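Local coordinates for protein eukaryotic translation initiation factor 2D (Homo sapiens, PDB 5W2F) that delivers initiator tRNA to the P-site of the 40S ribosomal subunit without needing GTP, and is represented here by its C-terminal domain, at residues 146-149 with 150-153. Residues are numbered along the deposited sequence; the frame is centred on the assembly and turned at random.
Sequences LQQR and CQAS. With FMT (formic acid), chain C.
Cys150 N donates to Leu146 O at 2.7 Å, a firm i to i+4 backbone bond near the end of helix 139-150. Past it the chain unwinds. Gln151 takes a positive phi (53°), which turns the backbone away from the helix. Two weak bonds follow: Gln151 N to Gln148 O, and Ala152 N to Gln147 O at 3.4 Å. Ala152 O then folds back against the helix and receives a CA-H...O contact from Gln147 CA at 3.3 Å.

Among the side chains, Gln148 and Gln151 run side by side and point the same way. Their amide planes are 64° apart, and Gln151 NE2 gives a weak, bent bond to Gln148 OE1 (3.2 Å). Gln151 is bent at chi2 (-64°), which brings NE2 back over the helix end, 2.7 Å from Gln148 O.

Gln147 reaches out beside Ser153 with an extended chain. Its OE1 accepts from Thr154 N and from a water, and that water also meets Ser153 OG at 2.7 Å.

Arg149 presents its guanidinium edge to a formic acid molecule, probably from the crystallisation liquor. Arg149 NE donates to O2 of the formic acid at 2.8 Å, and Arg149 NH1 to its O1, both nearly straight. His177 is also hydrogen-bonded to it, and Trp180 makes a cation-pi contact with Arg149.

On the inner side, Leu146 CD2 packs on Cys150 SG at 4.0 Å, and Leu146 also meets Leu178 and Leu181 of helix 175-185. The backbone forms a Schellman motif, here with both bonds weak, closing helix 139-150 and leading into edge strand 154-158 of the SUI1 domain.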
loop_
_atom_site.group_PDB
_atom_site.type_symbol
_atom_site.label_atom_id
_atom_site.label_comp_id
_atom_site.label_asym_id
_atom_site.label_seq_id
_atom_site.Cartn_x
_atom_site.Cartn_y
_atom_site.Cartn_z
ATOM N N LEU A 146 16.002 -1.459 -19.693
ATOM C CA LEU A 146 15.129 -1.517 -20.853
ATOM C C LEU A 146 15.771 -0.967 -22.125
ATOM O O LEU A 146 15.484 -1.462 -23.213
ATOM C CB LEU A 146 13.807 -0.795 -20.592
ATOM C CG LEU A 146 12.916 -1.482 -19.559
ATOM C CD1 LEU A 146 11.706 -0.605 -19.290
ATOM C CD2 LEU A 146 12.451 -2.835 -20.073
ATOM N N GLN A 147 16.642 0.036 -22.013
ATOM C CA GLN A 147 17.319 0.547 -23.208
ATOM C C GLN A 147 18.115 -0.585 -23.893
ATOM O O GLN A 147 18.087 -0.715 -25.127
ATOM C CB GLN A 147 18.195 1.758 -22.865
ATOM C CG GLN A 147 18.792 2.499 -24.071
ATOM C CD GLN A 147 19.222 3.934 -23.740
ATOM O OE1 GLN A 147 18.403 4.857 -23.599
ATOM N NE2 GLN A 147 20.502 4.124 -23.628
ATOM N N GLN A 148 18.777 -1.419 -23.089
ATOM C CA GLN A 148 19.491 -2.599 -23.590
ATOM C C GLN A 148 18.546 -3.697 -24.068
ATOM O O GLN A 148 18.712 -4.197 -25.175
ATOM C CB GLN A 148 20.419 -3.162 -22.507
ATOM C CG GLN A 148 21.297 -4.338 -22.940
ATOM C CD GLN A 148 22.345 -3.954 -23.974
ATOM O OE1 GLN A 148 22.403 -4.533 -25.065
ATOM N NE2 GLN A 148 23.177 -2.974 -23.638
ATOM N N ARG A 149 17.554 -4.054 -23.241
ATOM C CA ARG A 149 16.630 -5.163 -23.542
ATOM C C ARG A 149 15.809 -4.868 -24.791
ATOM O O ARG A 149 15.624 -5.750 -25.639
ATOM C CB ARG A 149 15.682 -5.431 -22.364
ATOM C CG ARG A 149 14.820 -6.695 -22.460
ATOM C CD ARG A 149 15.646 -7.953 -22.209
ATOM N NE ARG A 149 14.825 -9.164 -22.104
ATOM C CZ ARG A 149 15.264 -10.343 -21.661
ATOM N NH1 ARG A 149 14.427 -11.371 -21.607
ATOM N NH2 ARG A 149 16.534 -10.516 -21.264
ATOM N N CYS A 150 15.322 -3.630 -24.892
ATOM C CA CYS A 150 14.446 -3.228 -25.985
ATOM C C CYS A 150 15.177 -2.766 -27.242
ATOM O O CYS A 150 14.559 -2.680 -28.301
ATOM C CB CYS A 150 13.531 -2.102 -25.535
ATOM S SG CYS A 150 12.528 -2.471 -24.081
ATOM N N GLN A 151 16.461 -2.433 -27.121
ATOM C CA GLN A 151 17.225 -1.790 -28.206
ATOM C C GLN A 151 16.497 -0.540 -28.703
ATOM O O GLN A 151 16.267 -0.348 -29.903
ATOM C CB GLN A 151 17.529 -2.787 -29.341
ATOM C CG GLN A 151 18.396 -3.960 -28.894
ATOM C CD GLN A 151 19.789 -3.546 -28.434
ATOM O OE1 GLN A 151 20.394 -2.629 -28.992
ATOM N NE2 GLN A 151 20.307 -4.230 -27.412
ATOM N N ALA A 152 16.105 0.284 -27.734
ATOM C CA ALA A 152 15.326 1.477 -27.985
ATOM C C ALA A 152 15.633 2.501 -26.909
ATOM O O ALA A 152 15.890 2.154 -25.753
ATOM C CB ALA A 152 13.844 1.147 -27.969
ATOM N N SER A 153 15.593 3.765 -27.302
ATOM C CA SER A 153 15.881 4.865 -26.417
ATOM C C SER A 153 14.896 4.924 -25.244
ATOM O O SER A 153 13.686 4.796 -25.421
ATOM C CB SER A 153 15.795 6.171 -27.179
ATOM O OG SER A 153 16.168 7.243 -26.343
HETATM C C FMT C . 11.334 -10.177 -23.065
HETATM O O1 FMT C . 11.717 -11.276 -22.681
HETATM O O2 FMT C . 12.123 -9.136 -22.829
HETATM O O HOH W 1 18.308 7.168 -24.750
#